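Local coordinates for 231aa long hypothetical protein-L-isoaspartate O-methyltransferase (Sulfolobus tokodaii, PDB 1VBF) that probably catalyses the S-adenosyl-L-methionine-dependent methyl esterification of L-isoaspartyl residues in damaged proteins, a step in their repair or degradation, at residues S2-I7 / E18-V23; K10-E15 / M62-D67; V74-T79 / Y83-I88. All blocks are in the same frame, centred on the assembly; numbering follows the deposited sequence.

Contact 1. Residues S2-I7 / E18-V23; sequences SEKEEI and EAFNKV
K4, in the first turn of helix 4-10, reaches across to F20 and N21 at the C-terminal end of helix 14-22. The polar part of the contact includes a hydrogen bond from K4 NZ to the backbone N21 O at 2.9 Å. The ammonium lies in the carbonyl plane on a lone pair, with a C=O...N angle of 112°. K4 runs almost straight out and then bends at its last torsion (chi4 -104°), which swings NZ onto that oxygen, probably a favourable site for a positive group.

The aromatic part rests on F20. Its ring turns an edge to the backbone K4 O, which lies near the ring plane 3.5 Å from F20 CE2. The aliphatic K4 chain slides past the ring in the opposite direction, with CG 3.8 Å from CE2. K4 NZ stands 5.9 Å from the ring centroid, at most a weak cation-pi attraction.

The apolar part is I7, whose CG2 meets F20 CZ at 4.2 Å as the two side chains cross at about a right angle. Together these contacts close a helical hairpin. Its buried side, I7 and F20, packs on L56 and I60 of helix 56-65, while F20 also touches Y83 of helix 83-91.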
loop_
_atom_site.group_PDB
_atom_site.type_symbol
_atom_site.label_atom_id
_atom_site.label_comp_id
_atom_site.label_asym_id
_atom_site.label_seq_id
_atom_site.Cartn_x
_atom_site.Cartn_y
_atom_site.Cartn_z
ATOM N N SER B 2 -39.331 8.993 6.643
ATOM C CA SER B 2 -38.841 8.495 7.922
ATOM C C SER B 2 -37.766 9.404 8.470
ATOM O O SER B 2 -37.859 9.881 9.604
ATOM C CB SER B 2 -38.282 7.081 7.762
ATOM O OG SER B 2 -37.746 6.587 8.975
ATOM N N GLU B 3 -36.738 9.638 7.666
ATOM C CA GLU B 3 -35.656 10.504 8.095
ATOM C C GLU B 3 -35.931 11.901 7.603
ATOM O O GLU B 3 -35.108 12.795 7.756
ATOM C CB GLU B 3 -34.328 9.994 7.552
ATOM C CG GLU B 3 -33.966 8.631 8.109
ATOM C CD GLU B 3 -32.627 8.116 7.617
ATOM O OE1 GLU B 3 -31.603 8.802 7.850
ATOM O OE2 GLU B 3 -32.598 7.019 7.005
ATOM N N LYS B 4 -37.117 12.075 7.027
ATOM C CA LYS B 4 -37.530 13.356 6.481
ATOM C C LYS B 4 -37.569 14.485 7.522
ATOM O O LYS B 4 -37.027 15.580 7.282
ATOM C CB LYS B 4 -38.892 13.206 5.792
ATOM C CG LYS B 4 -39.355 14.427 5.005
ATOM C CD LYS B 4 -40.635 14.138 4.245
ATOM C CE LYS B 4 -40.951 15.223 3.193
ATOM N NZ LYS B 4 -42.048 16.193 3.544
ATOM N N GLU B 5 -38.197 14.211 8.670
ATOM C CA GLU B 5 -38.297 15.179 9.762
ATOM C C GLU B 5 -36.911 15.490 10.349
ATOM O O GLU B 5 -36.648 16.633 10.698
ATOM C CB GLU B 5 -39.246 14.655 10.845
ATOM C CG GLU B 5 -39.542 15.620 12.014
ATOM C CD GLU B 5 -38.408 15.720 13.074
ATOM O OE1 GLU B 5 -37.674 14.720 13.308
ATOM O OE2 GLU B 5 -38.274 16.803 13.699
ATOM N N GLU B 6 -36.026 14.495 10.458
ATOM C CA GLU B 6 -34.674 14.753 10.976
ATOM C C GLU B 6 -34.008 15.836 10.114
ATOM O O GLU B 6 -33.470 16.829 10.621
ATOM C CB GLU B 6 -33.746 13.534 10.864
ATOM C CG GLU B 6 -34.203 12.200 11.417
ATOM C CD GLU B 6 -33.055 11.159 11.405
ATOM O OE1 GLU B 6 -32.121 11.289 12.237
ATOM O OE2 GLU B 6 -33.073 10.224 10.561
ATOM N N ILE B 7 -34.027 15.595 8.802
ATOM C CA ILE B 7 -33.412 16.480 7.836
ATOM C C ILE B 7 -34.040 17.863 7.791
ATOM O O ILE B 7 -33.322 18.865 7.689
ATOM C CB ILE B 7 -33.449 15.870 6.412
ATOM C CG1 ILE B 7 -32.807 14.485 6.418
ATOM C CG2 ILE B 7 -32.683 16.755 5.448
ATOM C CD1 ILE B 7 -32.708 13.856 5.075
ATOM N N GLU B 18 -39.454 24.690 3.148
ATOM C CA GLU B 18 -40.757 24.513 2.532
ATOM C C GLU B 18 -40.699 23.703 1.261
ATOM O O GLU B 18 -41.535 22.821 1.071
ATOM C CB GLU B 18 -41.409 25.864 2.282
ATOM C CG GLU B 18 -41.560 26.607 3.566
ATOM C CD GLU B 18 -42.264 27.909 3.402
ATOM O OE1 GLU B 18 -41.874 28.697 2.503
ATOM O OE2 GLU B 18 -43.208 28.147 4.191
ATOM N N ALA B 19 -39.724 24.001 0.400
ATOM C CA ALA B 19 -39.545 23.252 -0.841
ATOM C C ALA B 19 -39.298 21.757 -0.505
ATOM O O ALA B 19 -39.905 20.858 -1.096
ATOM C CB ALA B 19 -38.383 23.831 -1.617
ATOM N N PHE B 20 -38.427 21.505 0.477
ATOM C CA PHE B 20 -38.111 20.147 0.899
ATOM C C PHE B 20 -39.341 19.376 1.384
ATOM O O PHE B 20 -39.482 18.174 1.127
ATOM C CB PHE B 20 -37.059 20.145 2.015
ATOM C CG PHE B 20 -36.644 18.750 2.433
ATOM C CD1 PHE B 20 -35.994 17.896 1.531
ATOM C CD2 PHE B 20 -36.989 18.251 3.684
ATOM C CE1 PHE B 20 -35.712 16.587 1.867
ATOM C CE2 PHE B 20 -36.710 16.939 4.022
ATOM C CZ PHE B 20 -36.074 16.107 3.119
ATOM N N ASN B 21 -40.219 20.063 2.110
ATOM C CA ASN B 21 -41.403 19.407 2.599
ATOM C C ASN B 21 -42.384 19.088 1.475
ATOM O O ASN B 21 -42.968 18.010 1.435
ATOM C CB ASN B 21 -42.107 20.253 3.643
ATOM C CG ASN B 21 -42.929 19.409 4.589
ATOM O OD1 ASN B 21 -42.701 19.419 5.789
ATOM N ND2 ASN B 21 -43.873 18.661 4.055
ATOM N N LYS B 22 -42.525 20.017 0.539
ATOM C CA LYS B 22 -43.446 19.868 -0.590
ATOM C C LYS B 22 -43.089 18.896 -1.754
ATOM O O LYS B 22 -43.927 18.094 -2.155
ATOM C CB LYS B 22 -43.729 21.268 -1.148
ATOM C CG LYS B 22 -44.530 21.283 -2.420
ATOM C CD LYS B 22 -44.550 22.679 -3.005
ATOM C CE LYS B 22 -45.076 22.675 -4.435
ATOM N NZ LYS B 22 -45.092 24.059 -4.987
ATOM N N VAL B 23 -41.865 18.964 -2.289
ATOM C CA VAL B 23 -41.467 18.104 -3.412
ATOM C C VAL B 23 -41.338 16.625 -3.040
ATOM O O VAL B 23 -40.592 16.249 -2.142
ATOM C CB VAL B 23 -40.132 18.610 -4.062
ATOM C CG1 VAL B 23 -39.709 17.693 -5.201
ATOM C CG2 VAL B 23 -40.307 20.044 -4.579
#

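Contact 2. Residues K10-E15 / M62-D67; sequences KIKTQE and MLDELD
D64, on the last turns of helix 56-65, presents its carboxylate to the backbone of K12 and T13, in the link between helices 4-10 and 14-22. Two consecutive amides are received, one by each oxygen. K12 N gives a 2.8 Å bond to D64 OD2 that is practically straight (179° at the hydrogen), arriving on the syn side from slightly out of the carboxylate plane. T13 N reaches the syn lone pair of D64 OD1 at 2.9 Å, but this bond is bent to 132°. With a bond at each oxygen, the rotation of the carboxylate is fixed.

The torsions explain the placement. D64 CG lies anti to its own nitrogen (chi1 -161°), which carries the carboxylate from the helix across to the link. T13 sets OG1 beside its backbone N, hence on the same oxygen, D64 OD1, at 3.2 Å; a second acceptor competes for the hydroxyl proton, and this bond remains unsettled. A water that donates to L63 O at 2.7 Å touches T13 OG1 only weakly. I11 brings CG2 to 3.7 Å from D64 OD1, an apolar flank to the charged group. K12 contributes CB, 3.5 Å from D64 OD2, before its chain bends at chi2 and leads the amine away.

T13 is the N-cap residue of helix 14-22, so the carboxylate ties the start of that helix to the end of helix 56-65. I11 packs against L16, A17 and F20 of the former and I60 of the latter, whereas L63 turns to Y84, L87 and I88 of helix 83-91.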
loop_
_atom_site.group_PDB
_atom_site.type_symbol
_atom_site.label_atom_id
_atom_site.label_comp_id
_atom_site.label_asym_id
_atom_site.label_seq_id
_atom_site.Cartn_x
_atom_site.Cartn_y
_atom_site.Cartn_z
ATOM N N LYS B 10 -33.096 20.388 10.588
ATOM C CA LYS B 10 -31.788 20.990 10.379
ATOM C C LYS B 10 -31.735 22.151 9.385
ATOM O O LYS B 10 -30.843 22.989 9.482
ATOM C CB LYS B 10 -30.806 19.925 9.889
ATOM C CG LYS B 10 -30.509 18.775 10.833
ATOM C CD LYS B 10 -29.764 17.696 10.047
ATOM C CE LYS B 10 -28.856 16.852 10.923
ATOM N NZ LYS B 10 -27.884 16.074 10.084
ATOM N N ILE B 11 -32.659 22.188 8.421
ATOM C CA ILE B 11 -32.648 23.242 7.408
ATOM C C ILE B 11 -32.743 24.676 7.952
ATOM O O ILE B 11 -33.712 25.056 8.601
ATOM C CB ILE B 11 -33.753 22.999 6.348
ATOM C CG1 ILE B 11 -33.514 21.635 5.701
ATOM C CG2 ILE B 11 -33.805 24.171 5.316
ATOM C CD1 ILE B 11 -34.580 21.234 4.756
ATOM N N LYS B 12 -31.704 25.456 7.657
ATOM C CA LYS B 12 -31.575 26.837 8.092
ATOM C C LYS B 12 -32.244 27.853 7.166
ATOM O O LYS B 12 -32.514 28.979 7.564
ATOM C CB LYS B 12 -30.092 27.187 8.224
ATOM C CG LYS B 12 -29.563 27.277 9.640
ATOM C CD LYS B 12 -29.525 25.937 10.319
ATOM C CE LYS B 12 -29.275 26.102 11.808
ATOM N NZ LYS B 12 -29.177 24.782 12.496
ATOM N N THR B 13 -32.494 27.474 5.920
ATOM C CA THR B 13 -33.131 28.391 4.981
ATOM C C THR B 13 -34.613 28.053 4.898
ATOM O O THR B 13 -35.002 27.026 4.352
ATOM C CB THR B 13 -32.473 28.278 3.595
ATOM O OG1 THR B 13 -31.124 28.735 3.685
ATOM C CG2 THR B 13 -33.219 29.103 2.561
ATOM N N GLN B 14 -35.436 28.922 5.464
ATOM C CA GLN B 14 -36.875 28.707 5.487
ATOM C C GLN B 14 -37.474 28.293 4.154
ATOM O O GLN B 14 -38.314 27.402 4.110
ATOM C CB GLN B 14 -37.601 29.962 6.011
ATOM C CG GLN B 14 -39.060 29.711 6.384
ATOM C CD GLN B 14 -39.240 28.406 7.165
ATOM O OE1 GLN B 14 -38.389 28.032 7.976
ATOM N NE2 GLN B 14 -40.354 27.713 6.924
ATOM N N GLU B 15 -37.049 28.939 3.071
ATOM C CA GLU B 15 -37.568 28.632 1.738
ATOM C C GLU B 15 -37.245 27.190 1.328
ATOM O O GLU B 15 -38.076 26.497 0.740
ATOM C CB GLU B 15 -37.000 29.617 0.724
ATOM C CG GLU B 15 -37.162 31.086 1.115
ATOM C CD GLU B 15 -36.070 31.599 2.082
ATOM O OE1 GLU B 15 -35.974 31.115 3.239
ATOM O OE2 GLU B 15 -35.304 32.505 1.673
HETATM N N MSE B 62 -25.955 20.812 1.174
HETATM C CA MSE B 62 -25.358 21.655 0.155
HETATM C C MSE B 62 -26.283 22.783 -0.284
HETATM O O MSE B 62 -25.870 23.950 -0.340
HETATM C CB MSE B 62 -24.951 20.799 -1.029
HETATM C CG MSE B 62 -23.950 19.732 -0.631
HETATM SE SE MSE B 62 -23.149 18.781 -2.113
HETATM C CE MSE B 62 -23.975 17.072 -1.801
ATOM N N LEU B 63 -27.537 22.445 -0.582
ATOM C CA LEU B 63 -28.492 23.471 -0.985
ATOM C C LEU B 63 -28.714 24.456 0.155
ATOM O O LEU B 63 -28.807 25.659 -0.076
ATOM C CB LEU B 63 -29.825 22.850 -1.392
ATOM C CG LEU B 63 -29.800 21.904 -2.602
ATOM C CD1 LEU B 63 -31.229 21.580 -3.005
ATOM C CD2 LEU B 63 -29.034 22.536 -3.771
ATOM N N ASP B 64 -28.778 23.957 1.387
ATOM C CA ASP B 64 -28.986 24.837 2.529
ATOM C C ASP B 64 -27.821 25.819 2.638
ATOM O O ASP B 64 -28.002 26.997 2.957
ATOM C CB ASP B 64 -29.141 24.012 3.810
ATOM C CG ASP B 64 -29.820 24.794 4.946
ATOM O OD1 ASP B 64 -30.543 25.787 4.662
ATOM O OD2 ASP B 64 -29.649 24.397 6.128
ATOM N N GLU B 65 -26.624 25.345 2.333
ATOM C CA GLU B 65 -25.434 26.182 2.399
ATOM C C GLU B 65 -25.316 27.136 1.213
ATOM O O GLU B 65 -24.512 28.074 1.258
ATOM C CB GLU B 65 -24.192 25.297 2.450
ATOM C CG GLU B 65 -23.938 24.628 3.791
ATOM C CD GLU B 65 -23.438 25.611 4.837
ATOM O OE1 GLU B 65 -22.469 26.344 4.561
ATOM O OE2 GLU B 65 -24.011 25.654 5.942
ATOM N N LEU B 66 -26.109 26.887 0.165
ATOM C CA LEU B 66 -26.100 27.691 -1.062
ATOM C C LEU B 66 -26.756 29.052 -0.886
ATOM O O LEU B 66 -26.592 29.950 -1.731
ATOM C CB LEU B 66 -26.818 26.944 -2.186
ATOM C CG LEU B 66 -26.150 26.717 -3.558
ATOM C CD1 LEU B 66 -27.244 26.366 -4.538
ATOM C CD2 LEU B 66 -25.387 27.934 -4.062
ATOM N N ASP B 67 -27.515 29.194 0.204
ATOM C CA ASP B 67 -28.207 30.437 0.520
ATOM C C ASP B 67 -29.125 30.816 -0.639
ATOM O O ASP B 67 -28.927 31.805 -1.335
ATOM C CB ASP B 67 -27.177 31.538 0.824
ATOM C CG ASP B 67 -27.820 32.877 1.232
ATOM O OD1 ASP B 67 -28.775 32.886 2.054
ATOM O OD2 ASP B 67 -27.350 33.934 0.740
HETATM O O HOH W 1 -30.136 27.964 0.570
#

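Contact 3. Residues V74-T79 / Y83-I88; sequences VLEIGT and YYTALI
E76 sends its side chain from strand 73-77 toward helix 83-91, where it meets the hydroxyl of T85. Its CB points at the helix, and CG stands anti to the backbone nitrogen (chi1 172°), so the extended chain spans the gap between strand and helix, whose short axes run antiparallel (173°) and 10.3 Å apart. CD comes within 3.5 Å of T85 OG1. At the tip, OE1 accepts the T85 hydroxyl on its syn lone pair, OG1 to OE1 being 2.8 Å, and is also hydrogen-bonded to S97 OG of strand 94-99. OE2 lies 3.4 Å from T85 OG1 and 3.9 Å from Y84 CB, and takes a weak hydrogen bond from W141 NE1.

Two residues earlier on the same strand face, V74 CG1 packs on I88 CG2 at 3.9 Å.

This is the first strand and helix of a beta-alpha-beta unit, and the strand runs into the glycine-rich E-I-G-T-G-I-G sequence, recognisable as the glycine-rich signature of S-adenosylmethionine-dependent methyltransferases. The chemistry implies that a buried carboxylate, with hydroxyl partners from the helix and the adjacent strand, joins both elements where strand 73-77 gives way to this loop.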
loop_
_atom_site.group_PDB
_atom_site.type_symbol
_atom_site.label_atom_id
_atom_site.label_comp_id
_atom_site.label_asym_id
_atom_site.label_seq_id
_atom_site.Cartn_x
_atom_site.Cartn_y
_atom_site.Cartn_z
ATOM N N VAL B 74 -29.941 30.564 -10.804
ATOM C CA VAL B 74 -29.033 29.525 -10.343
ATOM C C VAL B 74 -28.563 28.584 -11.430
ATOM O O VAL B 74 -29.373 28.055 -12.189
ATOM C CB VAL B 74 -29.718 28.677 -9.238
ATOM C CG1 VAL B 74 -28.831 27.501 -8.825
ATOM C CG2 VAL B 74 -30.071 29.578 -8.060
ATOM N N LEU B 75 -27.253 28.375 -11.504
ATOM C CA LEU B 75 -26.687 27.445 -12.474
ATOM C C LEU B 75 -26.393 26.147 -11.715
ATOM O O LEU B 75 -25.740 26.185 -10.669
ATOM C CB LEU B 75 -25.389 28.003 -13.065
ATOM C CG LEU B 75 -24.599 26.996 -13.911
ATOM C CD1 LEU B 75 -25.330 26.745 -15.211
ATOM C CD2 LEU B 75 -23.200 27.510 -14.189
ATOM N N GLU B 76 -26.877 25.018 -12.227
ATOM C CA GLU B 76 -26.659 23.708 -11.608
ATOM C C GLU B 76 -25.919 22.758 -12.552
ATOM O O GLU B 76 -26.462 22.402 -13.602
ATOM C CB GLU B 76 -27.997 23.049 -11.247
ATOM C CG GLU B 76 -27.851 21.607 -10.782
ATOM C CD GLU B 76 -29.168 20.865 -10.668
ATOM O OE1 GLU B 76 -29.795 20.601 -11.711
ATOM O OE2 GLU B 76 -29.582 20.532 -9.535
ATOM N N ILE B 77 -24.710 22.324 -12.176
ATOM C CA ILE B 77 -23.938 21.408 -13.018
ATOM C C ILE B 77 -24.157 19.937 -12.636
ATOM O O ILE B 77 -23.589 19.457 -11.659
ATOM C CB ILE B 77 -22.421 21.678 -12.938
ATOM C CG1 ILE B 77 -22.106 23.174 -13.099
ATOM C CG2 ILE B 77 -21.714 20.852 -13.997
ATOM C CD1 ILE B 77 -22.571 23.821 -14.384
ATOM N N GLY B 78 -24.978 19.233 -13.409
ATOM C CA GLY B 78 -25.247 17.833 -13.147
ATOM C C GLY B 78 -26.702 17.540 -12.813
ATOM O O GLY B 78 -27.018 17.042 -11.734
ATOM N N THR B 79 -27.599 17.814 -13.747
ATOM C CA THR B 79 -29.030 17.609 -13.534
ATOM C C THR B 79 -29.398 16.275 -12.898
ATOM O O THR B 79 -30.157 16.232 -11.931
ATOM C CB THR B 79 -29.816 17.763 -14.867
ATOM O OG1 THR B 79 -29.502 19.036 -15.444
ATOM C CG2 THR B 79 -31.321 17.692 -14.628
ATOM N N TYR B 83 -34.346 15.921 -9.093
ATOM C CA TYR B 83 -34.856 16.235 -7.755
ATOM C C TYR B 83 -34.289 17.511 -7.095
ATOM O O TYR B 83 -35.044 18.339 -6.553
ATOM C CB TYR B 83 -34.630 15.060 -6.818
ATOM C CG TYR B 83 -34.970 15.398 -5.396
ATOM C CD1 TYR B 83 -36.292 15.582 -5.004
ATOM C CD2 TYR B 83 -33.976 15.611 -4.458
ATOM C CE1 TYR B 83 -36.630 15.980 -3.682
ATOM C CE2 TYR B 83 -34.290 16.019 -3.127
ATOM C CZ TYR B 83 -35.619 16.199 -2.746
ATOM O OH TYR B 83 -35.931 16.575 -1.448
ATOM N N TYR B 84 -32.972 17.681 -7.113
ATOM C CA TYR B 84 -32.433 18.885 -6.500
ATOM C C TYR B 84 -32.757 20.084 -7.392
ATOM O O TYR B 84 -32.824 21.231 -6.921
ATOM C CB TYR B 84 -30.913 18.776 -6.266
ATOM C CG TYR B 84 -30.523 17.688 -5.293
ATOM C CD1 TYR B 84 -29.905 16.532 -5.736
ATOM C CD2 TYR B 84 -30.830 17.789 -3.934
ATOM C CE1 TYR B 84 -29.609 15.507 -4.883
ATOM C CE2 TYR B 84 -30.532 16.753 -3.054
ATOM C CZ TYR B 84 -29.921 15.617 -3.542
ATOM O OH TYR B 84 -29.610 14.590 -2.691
ATOM N N THR B 85 -32.969 19.804 -8.680
ATOM C CA THR B 85 -33.291 20.853 -9.624
ATOM C C THR B 85 -34.660 21.376 -9.195
ATOM O O THR B 85 -34.825 22.578 -8.990
ATOM C CB THR B 85 -33.339 20.322 -11.068
ATOM O OG1 THR B 85 -32.284 19.376 -11.263
ATOM C CG2 THR B 85 -33.154 21.471 -12.066
ATOM N N ALA B 86 -35.630 20.475 -9.033
ATOM C CA ALA B 86 -36.963 20.869 -8.570
ATOM C C ALA B 86 -36.927 21.750 -7.291
ATOM O O ALA B 86 -37.534 22.818 -7.273
ATOM C CB ALA B 86 -37.823 19.633 -8.321
ATOM N N LEU B 87 -36.232 21.314 -6.233
ATOM C CA LEU B 87 -36.145 22.093 -4.993
ATOM C C LEU B 87 -35.622 23.513 -5.200
ATOM O O LEU B 87 -36.056 24.442 -4.514
ATOM C CB LEU B 87 -35.254 21.393 -3.967
ATOM C CG LEU B 87 -35.619 19.980 -3.476
ATOM C CD1 LEU B 87 -34.569 19.533 -2.469
ATOM C CD2 LEU B 87 -37.016 19.950 -2.840
ATOM N N ILE B 88 -34.692 23.696 -6.134
ATOM C CA ILE B 88 -34.157 25.027 -6.397
ATOM C C ILE B 88 -35.208 25.867 -7.147
ATOM O O ILE B 88 -35.479 27.031 -6.812
ATOM C CB ILE B 88 -32.861 24.934 -7.231
ATOM C CG1 ILE B 88 -31.834 24.087 -6.479
ATOM C CG2 ILE B 88 -32.287 26.342 -7.515
ATOM C CD1 ILE B 88 -30.573 23.840 -7.252
#

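In the fold
From the N terminus, contact 1 closes a short loop around the first two helices, pairing the start of helix 4-10 with the end of helix 14-22. Contact 2 opens within that loop, at the link between the two helices, and closes only at the end of helix 56-65; the two therefore cross, and they meet where F20 CB packs on I11 CD1. Contact 3 follows in series, bringing strand 73-77 and helix 83-91 together over a short glycine-rich loop. Helix 83-91 joins all three: Y83 and L87 touch the 18-23 segment, while helix 56-65 packs on it through L63. The N-terminal helices are thus tied through helices 56-65 and 83-91 to the central sheet.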